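Local structure of N-terminal domain of PorA (28-171) (Porphyromonas gingivalis ATCC 33277, 6KJK) at residues 7-12 against 34-39; 17-22 against 126-131; 53-58 against 108-113. The protein is a cargo protein of the type IX secretion system that affects PorXY-SigP signalling, and is represented here by its N-terminal domain. All coordinates share one frame; numbering follows the deposited sequence.

The three contacts sample two sheets packed face to face in a helix-free beta sandwich. Contact 1 pairs strand 5-9 with strand 31-42 in the antiparallel sheet, whereas contacts 2 and 3 lie in the mixed sheet, where their strands 125-133 and 105-115 are neighbours. Centres of contacts 1 and 2 are about 10 Å apart, of contacts 2 and 3 about 9 Å, and of contacts 1 and 3 about 15 Å. Contacts 1 and 2 alternate along the chain; contact 3 follows contact 1 and lies between the two segments of contact 2. The amino-terminal chain thus serves both sheets, and Phe36 packs on Ile129 between them.

Contact 1 of 3, residues 7-12 against 34-39; sequences IKVGDA and MKFKGM
Ile7 and Lys8 meet Met39 in the antiparallel sheet of a beta sandwich, where strand 5-9 joins strand 31-42 before turning back in a two-residue beta hairpin. The short strand axes make an angle of 127°, and this strong departure from antiparallel fits a register that holds for a single hydrogen-bonded pair. Ile7 contributes a CA-H...O contact, its CA lying 3.3 Å from Met39 O. Its side chain enters the core, where it touches Val127 of the opposing sheet.

Lys8 forms that pair. Lys8 N donates to Met39 O at 2.8 Å, and Met39 N returns a bond to Lys8 O at 2.9 Å; both donors lie in the acceptor's carbonyl plane, but the second bond is more bent at its hydrogen (147°) than the first. Lys8 O also comes within 3.1 Å of Gly38 CA, where no side chain intervenes. Beyond CB the extended lysine chain leads away from Met39.

Val9 supplies the apolar part. With CG1 anti to the backbone N (chi1 175°), CG2 falls beside that nitrogen and approaches the CE1-CZ side of the Phe36 ring obliquely, 3.7 Å from Phe36 CE1. The other branch faces the backbone, Val9 CG1 lying 3.8 Å from Lys37 O.

At Gly10 direct pairing gives way to water: one molecule accepts from Gly10 N and donates to Lys37 O, bridging two backbones that have already diverged. Gly10, with its positive phi, and Asp11 occupy the central positions of a type II' turn that carries the chain away from strand 31-42. Two backbone bonds close the hairpin, Val9 N to Ala12 O at 2.9 Å and Ala12 N to Val9 O at 3.0 Å.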
# COMPACT_ATOMS: atom_id res chain seq x y z
N ILE A 7 -1.01 -4.59 -9.99
CA ILE A 7 -1.59 -4.64 -8.66
C ILE A 7 -3.07 -4.96 -8.81
O ILE A 7 -3.75 -4.39 -9.68
CB ILE A 7 -1.36 -3.30 -7.93
CG1 ILE A 7 0.16 -3.12 -7.73
CG2 ILE A 7 -2.08 -3.28 -6.59
CD1 ILE A 7 0.59 -1.69 -7.42
N LYS A 8 -3.54 -5.92 -8.03
CA LYS A 8 -4.92 -6.36 -8.03
C LYS A 8 -5.54 -6.01 -6.69
O LYS A 8 -4.92 -6.20 -5.63
CB LYS A 8 -4.95 -7.88 -8.24
CG LYS A 8 -6.31 -8.52 -8.39
CD LYS A 8 -6.17 -9.99 -8.73
CE LYS A 8 -7.50 -10.66 -8.96
NZ LYS A 8 -7.27 -12.04 -9.50
N VAL A 9 -6.78 -5.53 -6.71
CA VAL A 9 -7.55 -5.27 -5.51
C VAL A 9 -8.90 -5.94 -5.67
O VAL A 9 -9.57 -5.76 -6.70
CB VAL A 9 -7.72 -3.77 -5.24
CG1 VAL A 9 -8.65 -3.53 -4.04
CG2 VAL A 9 -6.38 -3.17 -4.96
N GLY A 10 -9.31 -6.71 -4.67
CA GLY A 10 -10.53 -7.49 -4.81
C GLY A 10 -10.37 -8.40 -6.00
O GLY A 10 -9.35 -9.06 -6.18
N ASP A 11 -11.38 -8.44 -6.89
CA ASP A 11 -11.30 -9.28 -8.07
C ASP A 11 -10.70 -8.58 -9.29
O ASP A 11 -10.73 -9.16 -10.37
CB ASP A 11 -12.68 -9.84 -8.41
CG ASP A 11 -13.59 -8.83 -9.07
OD1 ASP A 11 -13.40 -7.61 -9.04
OD2 ASP A 11 -14.58 -9.32 -9.65
N ALA A 12 -10.18 -7.35 -9.16
CA ALA A 12 -9.88 -6.52 -10.33
C ALA A 12 -8.40 -6.20 -10.43
O ALA A 12 -7.79 -5.73 -9.45
CB ALA A 12 -10.68 -5.24 -10.27
N MET A 34 -7.29 1.66 9.51
CA MET A 34 -7.81 1.46 8.17
C MET A 34 -6.81 0.61 7.41
O MET A 34 -5.60 0.69 7.65
CB MET A 34 -8.01 2.81 7.46
CG MET A 34 -8.94 3.70 8.28
SD MET A 34 -9.29 5.30 7.56
CE MET A 34 -10.40 4.81 6.23
N LYS A 35 -7.30 -0.23 6.49
CA LYS A 35 -6.40 -1.17 5.84
C LYS A 35 -6.68 -1.28 4.35
O LYS A 35 -7.82 -1.51 3.95
CB LYS A 35 -6.50 -2.54 6.48
CG LYS A 35 -5.60 -3.58 5.86
CD LYS A 35 -5.90 -4.90 6.52
CE LYS A 35 -4.66 -5.72 6.76
NZ LYS A 35 -4.96 -7.19 6.73
N PHE A 36 -5.63 -1.16 3.55
CA PHE A 36 -5.65 -1.50 2.13
C PHE A 36 -5.07 -2.89 1.95
O PHE A 36 -4.06 -3.24 2.57
CB PHE A 36 -4.77 -0.49 1.37
CG PHE A 36 -4.45 -0.90 -0.03
CD1 PHE A 36 -5.29 -0.56 -1.07
CD2 PHE A 36 -3.33 -1.65 -0.32
CE1 PHE A 36 -5.01 -0.94 -2.35
CE2 PHE A 36 -3.05 -2.04 -1.61
CZ PHE A 36 -3.89 -1.67 -2.64
N LYS A 37 -5.73 -3.68 1.11
CA LYS A 37 -5.26 -5.03 0.81
C LYS A 37 -5.30 -5.24 -0.70
O LYS A 37 -6.28 -4.90 -1.36
CB LYS A 37 -6.16 -6.11 1.46
CG LYS A 37 -5.93 -6.28 2.97
CD LYS A 37 -6.97 -7.25 3.53
CE LYS A 37 -6.72 -8.65 2.99
NZ LYS A 37 -7.23 -9.72 3.91
N GLY A 38 -4.25 -5.83 -1.23
CA GLY A 38 -4.21 -6.17 -2.63
C GLY A 38 -3.18 -7.24 -2.87
O GLY A 38 -2.73 -7.92 -1.93
N MET A 39 -2.83 -7.43 -4.13
CA MET A 39 -1.87 -8.43 -4.56
C MET A 39 -0.98 -7.81 -5.62
O MET A 39 -1.48 -7.06 -6.48
CB MET A 39 -2.58 -9.63 -5.22
CG MET A 39 -3.52 -10.40 -4.32
SD MET A 39 -2.69 -11.43 -3.10
CE MET A 39 -1.42 -12.09 -4.09
O HOH W 1 -7.88 -6.98 -2.22

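Contact 2 of 3, residues 17-22 against 126-131; sequences NATVDI and TVNINF
Val20 and Asn128 belong to a parallel strand pair at the edge of the sandwich's mixed sheet, with axes 25° apart; an amino-terminal strand running parallel to a carboxy-terminal one recalls strands A' and G of immunoglobulin-like domains. Backbone bonds define the register. Asn128 N binds Ala18 O and Val20 N binds Asn128 O, each at 2.8 Å; the alternation continues through Asn130 N to Val20 O and Ile22 N to Asn130 O. At the start, Asn17 N reaches Thr126 O by a more bent bond.

Apolar contacts occupy the face bearing Val20, Ile22, Val127 and Phe131. Val20 CG2 meets Val127 CG2 at 4.0 Å. Ile22 and Phe131 lie side by side, and Ile22 CB comes 3.7 Å from Phe131 CD1. Phe36 and Leu94 of the other sheet cover this face.

Polar side chains line the opposite face. With CG anti to the carbonyl carbon (chi1 -56°), Asn128 bonds through OD1 to Thr110 OG1 of the next strand while its ND2 is directed to strand 18-22; there Asn128 ND2 makes weak bonds to Asn17 O and Ala18 O, and a water links it to Asn17 OD1. Asp21 divides its carboxylate: OD2 pairs with Lys132, while OD1 receives a weak bond from Asn130 ND2 at 3.3 Å, the amide and carboxylate planes being 41° apart.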
# COMPACT_ATOMS: atom_id res chain seq x y z
N ASN A 17 -1.14 3.35 -11.87
CA ASN A 17 -1.36 4.65 -11.23
C ASN A 17 -2.77 4.85 -10.75
O ASN A 17 -3.18 5.99 -10.48
CB ASN A 17 -0.93 5.82 -12.13
CG ASN A 17 0.52 5.79 -12.44
OD1 ASN A 17 1.37 5.86 -11.55
ND2 ASN A 17 0.85 5.64 -13.72
N ALA A 18 -3.56 3.77 -10.63
CA ALA A 18 -4.91 3.88 -10.14
C ALA A 18 -4.93 4.49 -8.74
O ALA A 18 -3.96 4.40 -7.98
CB ALA A 18 -5.56 2.49 -10.06
N THR A 19 -6.08 5.03 -8.37
CA THR A 19 -6.33 5.52 -7.02
C THR A 19 -7.44 4.69 -6.39
O THR A 19 -8.49 4.46 -7.01
CB THR A 19 -6.68 7.01 -7.01
OG1 THR A 19 -5.57 7.74 -7.53
CG2 THR A 19 -6.97 7.46 -5.59
N VAL A 20 -7.18 4.19 -5.19
CA VAL A 20 -8.07 3.34 -4.43
C VAL A 20 -8.43 4.07 -3.15
O VAL A 20 -7.53 4.44 -2.37
CB VAL A 20 -7.41 1.99 -4.09
CG1 VAL A 20 -8.31 1.19 -3.13
CG2 VAL A 20 -7.17 1.18 -5.35
N ASP A 21 -9.73 4.26 -2.92
CA ASP A 21 -10.21 4.91 -1.71
C ASP A 21 -10.67 3.86 -0.71
O ASP A 21 -11.46 2.97 -1.05
CB ASP A 21 -11.41 5.83 -2.01
CG ASP A 21 -11.03 7.12 -2.73
OD1 ASP A 21 -9.84 7.44 -2.92
OD2 ASP A 21 -11.98 7.84 -3.13
N ILE A 22 -10.15 3.94 0.50
CA ILE A 22 -10.53 3.08 1.60
C ILE A 22 -11.29 3.97 2.58
O ILE A 22 -10.82 5.06 2.92
CB ILE A 22 -9.27 2.51 2.28
CG1 ILE A 22 -8.42 1.66 1.31
CG2 ILE A 22 -9.64 1.72 3.53
CD1 ILE A 22 -9.05 0.39 0.86
N THR A 126 2.28 1.02 -9.81
CA THR A 126 2.05 2.02 -8.78
C THR A 126 0.57 2.07 -8.47
O THR A 126 -0.27 2.00 -9.39
CB THR A 126 2.49 3.39 -9.31
OG1 THR A 126 3.90 3.35 -9.52
CG2 THR A 126 2.16 4.52 -8.33
N VAL A 127 0.25 2.22 -7.19
CA VAL A 127 -1.11 2.48 -6.76
C VAL A 127 -1.07 3.61 -5.75
O VAL A 127 -0.15 3.71 -4.92
CB VAL A 127 -1.79 1.22 -6.18
CG1 VAL A 127 -1.03 0.64 -4.98
CG2 VAL A 127 -3.25 1.46 -5.86
N ASN A 128 -2.06 4.49 -5.86
CA ASN A 128 -2.26 5.57 -4.90
C ASN A 128 -3.43 5.19 -4.00
O ASN A 128 -4.48 4.76 -4.50
CB ASN A 128 -2.57 6.89 -5.63
CG ASN A 128 -1.52 7.24 -6.59
OD1 ASN A 128 -0.40 7.61 -6.20
ND2 ASN A 128 -1.81 7.05 -7.88
N ILE A 129 -3.24 5.29 -2.70
CA ILE A 129 -4.19 4.82 -1.71
C ILE A 129 -4.62 6.02 -0.88
O ILE A 129 -3.77 6.69 -0.27
CB ILE A 129 -3.54 3.76 -0.81
CG1 ILE A 129 -3.07 2.60 -1.67
CG2 ILE A 129 -4.51 3.29 0.28
CD1 ILE A 129 -2.11 1.73 -0.97
N ASN A 130 -5.92 6.29 -0.83
CA ASN A 130 -6.47 7.35 0.01
C ASN A 130 -7.32 6.73 1.09
O ASN A 130 -8.27 6.00 0.80
CB ASN A 130 -7.34 8.31 -0.80
CG ASN A 130 -6.56 9.12 -1.80
OD1 ASN A 130 -5.42 9.51 -1.55
ND2 ASN A 130 -7.18 9.38 -2.95
N PHE A 131 -6.95 6.95 2.33
CA PHE A 131 -7.75 6.54 3.48
C PHE A 131 -8.62 7.72 3.85
O PHE A 131 -8.16 8.68 4.46
CB PHE A 131 -6.83 6.18 4.63
CG PHE A 131 -5.97 4.95 4.38
CD1 PHE A 131 -6.53 3.67 4.48
CD2 PHE A 131 -4.64 5.03 4.02
CE1 PHE A 131 -5.78 2.52 4.27
CE2 PHE A 131 -3.88 3.88 3.83
CZ PHE A 131 -4.45 2.62 3.95
O HOH W 2 0.38 7.46 -9.80

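Contact 3 of 3, residues 53-58 against 108-113; sequences KITKQE and AFTFSC
Thr110, the residue most covered by the contact, faces two residues of the other strand, Thr55 and Lys56. Thr55 N donates to Thr110 O at 2.9 Å and Thr110 N donates to Lys56 O at 3.1 Å. Thr55 adopts a helix-like psi of -15°, so an extra residue is accommodated. The threonine side chain touches both partners: Thr55 OG1 lies 3.4 Å from Thr110 CG2, and the bent Lys56 chain lays CE 3.0 Å from Thr110 OG1, a hydroxyl held by Asn128. A water joins Thr55 OG1 to Ser112 OG, a hydroxyl also hydrogen-bonded to Thr126 of the next strand.

Glu58 closes the pairing with Ala108. Glu58 N binds Ala108 O at 2.8 Å, Ala108 N answers to Glu58 O, and the extended side chain, CG anti to the carbonyl carbon (chi1 -47°), runs along the same face as Ala108 and brings Glu58 OE2 3.5 Å from Ala108 CB.

Phe109 points to the core face. Ile54 CG2 meets its ring edge, 4.1 Å from Phe109 CD2, whereas Gln57 CB approaches obliquely, 3.8 Å from the same atom. Tyr96 of the opposing sheet meets this ring edge-to-face. The arrangement is that of a classic beta bulge, Thr55 and Lys56 opposite Thr110, in an antiparallel pair of a beta sandwich.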
# COMPACT_ATOMS: atom_id res chain seq x y z
N LYS A 53 7.80 -0.10 -2.24
CA LYS A 53 8.13 1.12 -1.50
C LYS A 53 6.91 2.00 -1.37
O LYS A 53 6.18 2.22 -2.34
CB LYS A 53 9.23 1.93 -2.19
CG LYS A 53 10.52 1.18 -2.41
CD LYS A 53 11.64 2.13 -2.75
CE LYS A 53 12.90 1.35 -3.15
NZ LYS A 53 14.06 2.26 -3.36
N ILE A 54 6.74 2.54 -0.17
CA ILE A 54 5.87 3.69 0.00
C ILE A 54 6.68 4.91 -0.43
O ILE A 54 7.68 5.25 0.19
CB ILE A 54 5.39 3.81 1.45
CG1 ILE A 54 4.55 2.59 1.85
CG2 ILE A 54 4.67 5.16 1.68
CD1 ILE A 54 3.24 2.46 1.08
N THR A 55 6.26 5.54 -1.52
CA THR A 55 7.02 6.63 -2.12
C THR A 55 6.48 8.01 -1.75
O THR A 55 7.18 9.01 -1.98
CB THR A 55 7.04 6.50 -3.66
OG1 THR A 55 5.70 6.59 -4.13
CG2 THR A 55 7.63 5.18 -4.13
N LYS A 56 5.27 8.08 -1.20
CA LYS A 56 4.68 9.33 -0.71
C LYS A 56 3.81 8.96 0.47
O LYS A 56 3.12 7.93 0.43
CB LYS A 56 3.75 9.93 -1.77
CG LYS A 56 4.39 10.20 -3.15
CD LYS A 56 3.32 10.72 -4.12
CE LYS A 56 3.25 9.97 -5.47
NZ LYS A 56 3.45 10.85 -6.67
N GLN A 57 3.82 9.79 1.52
CA GLN A 57 3.03 9.52 2.71
C GLN A 57 2.49 10.83 3.28
O GLN A 57 3.25 11.78 3.55
CB GLN A 57 3.86 8.81 3.78
CG GLN A 57 5.25 9.45 4.02
CD GLN A 57 5.93 8.88 5.24
OE1 GLN A 57 5.49 9.11 6.36
NE2 GLN A 57 6.98 8.11 5.02
N GLU A 58 1.20 10.89 3.50
CA GLU A 58 0.53 12.06 4.07
C GLU A 58 -0.38 11.56 5.16
O GLU A 58 -1.28 10.74 4.89
CB GLU A 58 -0.28 12.76 2.98
CG GLU A 58 0.52 12.96 1.68
CD GLU A 58 -0.08 13.97 0.70
OE1 GLU A 58 0.51 15.06 0.53
OE2 GLU A 58 -1.13 13.67 0.09
N ALA A 108 -3.01 9.76 2.75
CA ALA A 108 -2.76 9.45 1.35
C ALA A 108 -1.36 8.88 1.20
O ALA A 108 -0.39 9.42 1.76
CB ALA A 108 -2.91 10.71 0.47
N PHE A 109 -1.25 7.78 0.44
CA PHE A 109 0.00 7.10 0.25
C PHE A 109 0.13 6.71 -1.21
O PHE A 109 -0.88 6.51 -1.90
CB PHE A 109 0.05 5.82 1.10
CG PHE A 109 -0.04 6.09 2.59
CD1 PHE A 109 -1.27 6.19 3.22
CD2 PHE A 109 1.11 6.28 3.34
CE1 PHE A 109 -1.33 6.43 4.59
CE2 PHE A 109 1.04 6.50 4.69
CZ PHE A 109 -0.17 6.57 5.32
N THR A 110 1.36 6.56 -1.66
CA THR A 110 1.62 5.94 -2.95
C THR A 110 2.52 4.75 -2.70
O THR A 110 3.49 4.86 -1.95
CB THR A 110 2.25 6.92 -3.94
OG1 THR A 110 1.35 8.02 -4.13
CG2 THR A 110 2.56 6.26 -5.28
N PHE A 111 2.20 3.62 -3.31
CA PHE A 111 3.02 2.42 -3.26
C PHE A 111 3.47 2.13 -4.68
O PHE A 111 2.63 2.08 -5.60
CB PHE A 111 2.22 1.24 -2.72
CG PHE A 111 2.95 -0.07 -2.83
CD1 PHE A 111 3.85 -0.48 -1.85
CD2 PHE A 111 2.77 -0.87 -3.95
CE1 PHE A 111 4.52 -1.71 -1.97
CE2 PHE A 111 3.44 -2.08 -4.09
CZ PHE A 111 4.30 -2.49 -3.09
N SER A 112 4.76 1.86 -4.85
CA SER A 112 5.24 1.36 -6.13
C SER A 112 6.12 0.14 -5.94
O SER A 112 6.86 0.01 -4.97
CB SER A 112 6.07 2.41 -6.89
OG SER A 112 5.27 3.53 -7.23
N CYS A 113 6.07 -0.71 -6.95
CA CYS A 113 6.94 -1.86 -7.09
C CYS A 113 8.11 -1.46 -7.99
O CYS A 113 7.88 -0.91 -9.07
CB CYS A 113 6.12 -2.97 -7.77
SG CYS A 113 6.74 -4.63 -7.72
O HOH W 3 5.88 6.16 -6.87